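Local coordinates for putative alpha-N-acetylgalactosaminidase (Bacillus halodurans C-125, PDB 3CC1), which probably hydrolyses terminal alpha-linked N-acetylgalactosamine residues from the non-reducing ends of glycoconjugates, as a putative glycosidase with a barrel domain and a C-terminal beta sandwich, at residues A[161-164]-A[165-169]; A[95-98]-A[99-102]; A[342-345]-A[346-349]. All coordinates share one frame; numbering follows the deposited sequence.

In the fold
Contact 2 comes first along the chain, then contact 1, then contact 3. Contacts 1 and 2 each lie at the start of a helix of the barrel domain: helix 97-105 leads into strand 109-115, and helix 162-175 leads into strand 180-184, its neighbour in the parallel sheet. Their centres are about 23 Å apart and their nearest atoms about 10 Å, without touching. Contact 3 lies about 37 Å from contact 1 and about 36 Å from contact 2, centre to centre, where helix 335-343 ends and strand 345-353 opens the antiparallel C-terminal domain. Two contacts form the first turns of barrel helices, while the third joins the two domains and reaches a second subunit.

Contact 1: A[161-164]-A[165-169]. With SO4 (sulfate ion), chain D.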
loop_
_atom_site.group_PDB
_atom_site.type_symbol
_atom_site.label_atom_id
_atom_site.label_comp_id
_atom_site.label_asym_id
_atom_site.label_seq_id
_atom_site.Cartn_x
_atom_site.Cartn_y
_atom_site.Cartn_z
ATOM N N GLY A 161 -5.179 -1.222 46.068
ATOM C CA GLY A 161 -4.987 0.236 46.162
ATOM C C GLY A 161 -4.966 0.977 44.842
ATOM O O GLY A 161 -5.012 2.213 44.810
ATOM N N ALA A 162 -4.901 0.227 43.737
ATOM C CA ALA A 162 -4.838 0.825 42.404
ATOM C C ALA A 162 -6.151 1.545 42.057
ATOM O O ALA A 162 -6.151 2.692 41.538
ATOM C CB ALA A 162 -4.507 -0.256 41.345
ATOM N N GLN A 163 -7.272 0.872 42.317
ATOM C CA GLN A 163 -8.584 1.433 42.028
ATOM C C GLN A 163 -8.794 2.661 42.911
ATOM O O GLN A 163 -9.374 3.662 42.491
ATOM C CB GLN A 163 -9.700 0.405 42.286
ATOM C CG GLN A 163 -11.077 0.961 41.958
ATOM C CD GLN A 163 -11.230 1.257 40.491
ATOM O OE1 GLN A 163 -11.161 0.341 39.662
ATOM N NE2 GLN A 163 -11.448 2.524 40.149
ATOM N N SER A 164 -8.284 2.586 44.135
ATOM C CA SER A 164 -8.424 3.692 45.095
ATOM C C SER A 164 -7.735 4.943 44.589
ATOM O O SER A 164 -8.260 6.061 44.713
ATOM C CB SER A 164 -7.857 3.329 46.469
ATOM O OG SER A 164 -8.652 2.342 47.093
ATOM N N TYR A 165 -6.557 4.754 44.014
ATOM C CA TYR A 165 -5.840 5.874 43.401
ATOM C C TYR A 165 -6.659 6.561 42.331
ATOM O O TYR A 165 -6.839 7.777 42.358
ATOM C CB TYR A 165 -4.488 5.441 42.832
ATOM C CG TYR A 165 -3.771 6.620 42.282
ATOM C CD1 TYR A 165 -3.321 7.624 43.126
ATOM C CD2 TYR A 165 -3.650 6.814 40.926
ATOM C CE1 TYR A 165 -2.722 8.785 42.626
ATOM C CE2 TYR A 165 -3.024 7.952 40.416
ATOM C CZ TYR A 165 -2.579 8.946 41.252
ATOM O OH TYR A 165 -1.941 10.083 40.720
ATOM N N TYR A 166 -7.185 5.782 41.394
ATOM C CA TYR A 166 -7.988 6.366 40.319
ATOM C C TYR A 166 -9.264 6.995 40.870
ATOM O O TYR A 166 -9.680 8.052 40.439
ATOM C CB TYR A 166 -8.231 5.335 39.183
ATOM C CG TYR A 166 -7.075 5.282 38.185
ATOM C CD1 TYR A 166 -6.672 6.415 37.527
ATOM C CD2 TYR A 166 -6.383 4.108 37.922
ATOM C CE1 TYR A 166 -5.651 6.390 36.608
ATOM C CE2 TYR A 166 -5.341 4.071 36.997
ATOM C CZ TYR A 166 -4.980 5.204 36.344
ATOM O OH TYR A 166 -3.950 5.174 35.409
ATOM N N ASN A 167 -9.869 6.357 41.859
ATOM C CA ASN A 167 -11.052 6.910 42.511
ATOM C C ASN A 167 -10.755 8.293 43.045
ATOM O O ASN A 167 -11.546 9.227 42.863
ATOM C CB ASN A 167 -11.504 6.025 43.686
ATOM C CG ASN A 167 -12.203 4.764 43.230
ATOM O OD1 ASN A 167 -12.499 4.597 42.033
ATOM N ND2 ASN A 167 -12.458 3.860 44.170
ATOM N N SER A 168 -9.593 8.408 43.689
ATOM C CA SER A 168 -9.142 9.659 44.314
ATOM C C SER A 168 -8.923 10.769 43.288
ATOM O O SER A 168 -9.126 11.925 43.590
ATOM C CB SER A 168 -7.866 9.455 45.163
ATOM O OG SER A 168 -6.656 9.473 44.397
ATOM N N LEU A 169 -8.524 10.420 42.061
ATOM C CA LEU A 169 -8.287 11.478 41.037
ATOM C C LEU A 169 -9.619 12.055 40.594
ATOM O O LEU A 169 -9.803 13.270 40.491
ATOM C CB LEU A 169 -7.543 10.914 39.813
ATOM C CG LEU A 169 -6.118 10.391 39.992
ATOM C CD1 LEU A 169 -5.557 10.137 38.601
ATOM C CD2 LEU A 169 -5.251 11.393 40.769
HETATM S S SO4 D . -8.762 -1.092 46.031
HETATM O O1 SO4 D . -10.081 -1.200 45.417
HETATM O O2 SO4 D . -7.835 -2.141 45.631
HETATM O O3 SO4 D . -8.892 -1.187 47.468
HETATM O O4 SO4 D . -8.152 0.212 45.750
#
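Gln163 NE2 is held by two acceptors, Asn167 OD1 one helical turn further on and the carbonyl O of Met201. The bond from Gln163 NE2 to Asn167 OD1 is 3.0 Å long and fairly straight (153°), but the nitrogen sits well above the Asn167 carbonyl plane and the two amide planes are 34° apart. With CG anti to the backbone N, the Gln163 chain bends at chi2 (65°), bringing NE2 alongside Asn167; its OE1 takes Arg204 NE, so both ends of the amide are fixed. The same two residues also share the backbone bond from Asn167 N to Gln163 O, 2.8 Å. The contact forms the first turns of helix 162-175, with Gly161 at the N-cap. A sulfate ion, probably from the crystallisation liquor, sits at this end: Gly161 N gives a nearly linear bond to sulfate O2 (2.8 Å), while Ser164 N (2.9 Å) and Ser164 OG (2.6 Å) both bond to sulfate O4. The helix dipole probably favours the anion here. Further along, Tyr165 O accepts from Ser168 OG at 2.7 Å as well as from Leu169 N. Around the helix, Ala162 and Tyr166 pack on Met201 of helix 196-208, Tyr165 and Tyr166 lie on Val155 of strand 152-155, and the hydroxyls of Tyr165 and Tyr166 reach Gly78 O and Glu198 respectively.

Contact 2: A[95-98]-A[99-102]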
loop_
_atom_site.group_PDB
_atom_site.type_symbol
_atom_site.label_atom_id
_atom_site.label_comp_id
_atom_site.label_asym_id
_atom_site.label_seq_id
_atom_site.Cartn_x
_atom_site.Cartn_y
_atom_site.Cartn_z
ATOM N N GLY A 95 -7.470 24.736 43.515
ATOM C CA GLY A 95 -7.372 23.896 42.327
ATOM C C GLY A 95 -8.062 24.576 41.160
ATOM O O GLY A 95 -8.048 25.800 41.036
ATOM N N PHE A 96 -8.703 23.779 40.331
ATOM C CA PHE A 96 -9.391 24.304 39.149
ATOM C C PHE A 96 -10.831 24.770 39.472
ATOM O O PHE A 96 -11.556 25.151 38.588
ATOM C CB PHE A 96 -9.432 23.257 38.023
ATOM C CG PHE A 96 -8.189 23.215 37.154
ATOM C CD1 PHE A 96 -7.595 24.370 36.708
ATOM C CD2 PHE A 96 -7.660 21.996 36.739
ATOM C CE1 PHE A 96 -6.484 24.315 35.876
ATOM C CE2 PHE A 96 -6.542 21.942 35.916
ATOM C CZ PHE A 96 -5.963 23.106 35.489
ATOM N N LYS A 97 -11.235 24.754 40.733
ATOM C CA LYS A 97 -12.638 25.108 41.066
ATOM C C LYS A 97 -12.992 26.541 40.629
ATOM O O LYS A 97 -14.009 26.748 40.031
ATOM C CB LYS A 97 -12.964 24.839 42.530
ATOM C CG LYS A 97 -14.465 25.062 42.941
ATOM C CD LYS A 97 -15.398 24.254 42.070
ATOM C CE LYS A 97 -16.867 24.217 42.586
ATOM N NZ LYS A 97 -17.705 23.368 41.582
ATOM N N PRO A 98 -12.127 27.531 40.882
ATOM C CA PRO A 98 -12.493 28.873 40.462
ATOM C C PRO A 98 -12.605 29.032 38.936
ATOM O O PRO A 98 -13.466 29.743 38.435
ATOM C CB PRO A 98 -11.364 29.738 41.028
ATOM C CG PRO A 98 -10.858 28.961 42.198
ATOM C CD PRO A 98 -10.983 27.523 41.788
ATOM N N LEU A 99 -11.741 28.360 38.215
ATOM C CA LEU A 99 -11.711 28.443 36.763
ATOM C C LEU A 99 -12.955 27.785 36.177
ATOM O O LEU A 99 -13.585 28.352 35.333
ATOM C CB LEU A 99 -10.409 27.813 36.206
ATOM C CG LEU A 99 -10.184 27.858 34.694
ATOM C CD1 LEU A 99 -10.357 29.268 34.116
ATOM C CD2 LEU A 99 -8.823 27.289 34.381
ATOM N N SER A 100 -13.329 26.622 36.690
ATOM C CA SER A 100 -14.497 25.929 36.216
ATOM C C SER A 100 -15.748 26.701 36.571
ATOM O O SER A 100 -16.660 26.745 35.782
ATOM C CB SER A 100 -14.550 24.474 36.711
ATOM O OG SER A 100 -14.923 24.353 38.060
ATOM N N ASP A 101 -15.752 27.357 37.736
ATOM C CA ASP A 101 -16.870 28.209 38.147
ATOM C C ASP A 101 -17.047 29.357 37.161
ATOM O O ASP A 101 -18.153 29.701 36.788
ATOM C CB ASP A 101 -16.628 28.832 39.539
ATOM C CG ASP A 101 -16.991 27.902 40.726
ATOM O OD1 ASP A 101 -17.604 26.837 40.563
ATOM O OD2 ASP A 101 -16.654 28.274 41.871
ATOM N N ALA A 102 -15.945 29.999 36.782
ATOM C CA ALA A 102 -16.001 31.094 35.813
ATOM C C ALA A 102 -16.553 30.610 34.464
ATOM O O ALA A 102 -17.309 31.308 33.784
ATOM C CB ALA A 102 -14.646 31.713 35.608
HETATM O O HOH W 1 -8.771 27.729 39.223
HETATM O O HOH W 2 -17.443 24.644 38.987
#
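The Phe96 ring meets Leu99 obliquely, the leucine CD2 lying 3.9 Å from Phe96 CD1 as the two side chains run side by side in the same direction. Phe87, Phe110 and Trp176 each form an edge-to-face contact with this ring, and Trp56 meets it with planes at about 60°, so the phenylalanine is embedded in an aromatic cluster. The contact is the N-terminal turn of helix 97-105, a helix of the barrel domain that packs beside strand 109-115 through Phe96, Leu99 and Ser100; Leu99 also touches Val31 and Leu32 of helix 28-41. Phe96 O opens the helical bonding by accepting Ser100 N at 3.0 Å, almost linearly. On the other side of the helix, Lys97 and Asp101 form a flank that is only partly buried. The lysine chain, with CG anti to its backbone N and a bend at chi2 (55°), brings CE to 3.4 Å from Asp101 OD1, but Lys97 NZ makes a long salt bridge of 3.6 Å to the same oxygen. A water bridges the pair, accepting from Lys97 NZ (2.9 Å) and donating to Asp101 OD1 and Ser100 OG; the serine hydroxyl is also bonded to Trp176 O. A methionine in place of Lys97 would probably leave the Asp101 carboxylate without its positive mate and the bridging water without the ammonium N-H it accepts. A second water spans the helix start, donating to Gly95 O at 2.7 Å and accepting from Leu99 N at 3.2 Å.

Contact 3: A[342-345]-A[346-349]; sequences QKSV and LNRF
The chain passes here from the barrel domain to the C-terminal antiparallel domain: helix 335-343 ends, Ser344 leaves the helical backbone geometry, and the chain turns a corner at Leu346 and continues along strand 345-353. Across that corner, Asn347 ND2 donates to Ser344 OG at 2.9 Å and 159°, the serine oxygen lying slightly out of the asparagine amide plane. Ser344 OG is also bonded to Ile340 O in the last turn of the helix, and Asn347 ND2 to Ile310 O, so the pair links the last turn of helix 335-343 to the C-terminal end of helix 298-310. Asn347 CG lies anti to the carbonyl carbon, beside the backbone N, which turns the amide back toward 344-345, and Asn347 OD1 rests 3.2 Å from the carbonyl carbon of Val345. The chain turns at Leu346, whose backbone takes left-handed helical angles (phi 64°, psi 24°). Val345 and Leu346 send their side chains past one another, with Val345 CG2 4.1 Å from Leu346 CG. Beyond the turn, Arg348 NH1 gives Leu346 O a 2.7 Å bond, with the carbonyl oxygen at the guanidinium edge and in its plane, although the nitrogen stands well above the carbonyl plane. Arg348 NH1 also bonds Asn362 OD1, while the second subunit receives Leu346 on its own Leu346, Val345 on its Met392, and Arg348 NE in a salt bridge with its Glu3. The chemistry therefore divides by side: amide and hydroxyl bonds tie the buried corner to the barrel domain, whereas leucine packing and the arginine charge carry it into the subunit interface.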
loop_
_atom_site.group_PDB
_atom_site.type_symbol
_atom_site.label_atom_id
_atom_site.label_comp_id
_atom_site.label_asym_id
_atom_site.label_seq_id
_atom_site.Cartn_x
_atom_site.Cartn_y
_atom_site.Cartn_z
ATOM N N GLN A 342 -23.694 16.878 14.345
ATOM C CA GLN A 342 -24.421 16.739 15.618
ATOM C C GLN A 342 -25.723 15.910 15.541
ATOM O O GLN A 342 -26.212 15.409 16.574
ATOM C CB GLN A 342 -24.778 18.121 16.193
ATOM C CG GLN A 342 -23.587 18.957 16.683
ATOM C CD GLN A 342 -22.958 18.364 17.930
ATOM O OE1 GLN A 342 -23.537 18.433 18.995
ATOM N NE2 GLN A 342 -21.797 17.742 17.780
ATOM N N LYS A 343 -26.284 15.806 14.332
ATOM C CA LYS A 343 -27.627 15.231 14.168
ATOM C C LYS A 343 -27.788 14.119 13.131
ATOM O O LYS A 343 -28.769 13.384 13.164
ATOM C CB LYS A 343 -28.627 16.354 13.852
ATOM C CG LYS A 343 -28.804 17.376 14.980
ATOM C CD LYS A 343 -29.540 16.771 16.185
ATOM C CE LYS A 343 -29.574 17.706 17.418
ATOM N NZ LYS A 343 -28.400 17.520 18.326
ATOM N N SER A 344 -26.856 13.997 12.193
ATOM C CA SER A 344 -27.044 13.027 11.102
ATOM C C SER A 344 -26.822 11.576 11.564
ATOM O O SER A 344 -26.189 11.307 12.580
ATOM C CB SER A 344 -26.169 13.386 9.894
ATOM O OG SER A 344 -24.819 13.108 10.135
ATOM N N VAL A 345 -27.389 10.656 10.791
ATOM C CA VAL A 345 -27.281 9.230 11.043
ATOM C C VAL A 345 -26.882 8.467 9.778
ATOM O O VAL A 345 -26.805 9.042 8.706
ATOM C CB VAL A 345 -28.620 8.671 11.608
ATOM C CG1 VAL A 345 -28.919 9.306 12.962
ATOM C CG2 VAL A 345 -29.796 8.891 10.568
ATOM N N LEU A 346 -26.587 7.191 9.916
ATOM C CA LEU A 346 -26.247 6.342 8.764
ATOM C C LEU A 346 -24.950 6.792 8.072
ATOM O O LEU A 346 -24.696 6.522 6.903
ATOM C CB LEU A 346 -27.421 6.331 7.790
ATOM C CG LEU A 346 -28.682 5.624 8.291
ATOM C CD1 LEU A 346 -29.792 5.794 7.246
ATOM C CD2 LEU A 346 -28.453 4.153 8.672
ATOM N N ASN A 347 -24.131 7.473 8.838
ATOM C CA ASN A 347 -22.837 8.016 8.382
ATOM C C ASN A 347 -21.946 6.933 7.834
ATOM O O ASN A 347 -21.671 5.946 8.504
ATOM C CB ASN A 347 -22.148 8.747 9.524
ATOM C CG ASN A 347 -23.051 9.777 10.139
ATOM O OD1 ASN A 347 -23.993 9.421 10.832
ATOM N ND2 ASN A 347 -22.817 11.062 9.821
ATOM N N ARG A 348 -21.535 7.096 6.585
ATOM C CA ARG A 348 -20.933 5.985 5.850
ATOM C C ARG A 348 -20.040 6.407 4.700
ATOM O O ARG A 348 -20.254 7.422 4.020
ATOM C CB ARG A 348 -22.019 5.037 5.328
ATOM C CG ARG A 348 -22.934 5.629 4.252
ATOM C CD ARG A 348 -24.190 4.777 4.141
ATOM N NE ARG A 348 -25.157 5.278 3.173
ATOM C CZ ARG A 348 -25.993 6.266 3.394
ATOM N NH1 ARG A 348 -25.978 6.933 4.527
ATOM N NH2 ARG A 348 -26.841 6.614 2.457
ATOM N N PHE A 349 -19.004 5.603 4.528
ATOM C CA PHE A 349 -18.062 5.715 3.422
ATOM C C PHE A 349 -18.750 5.174 2.146
ATOM O O PHE A 349 -19.315 4.106 2.184
ATOM C CB PHE A 349 -16.795 4.934 3.787
ATOM C CG PHE A 349 -15.812 4.762 2.649
ATOM C CD1 PHE A 349 -15.194 5.833 2.082
ATOM C CD2 PHE A 349 -15.519 3.519 2.166
ATOM C CE1 PHE A 349 -14.304 5.665 1.043
ATOM C CE2 PHE A 349 -14.626 3.363 1.130
ATOM C CZ PHE A 349 -14.035 4.456 0.564
#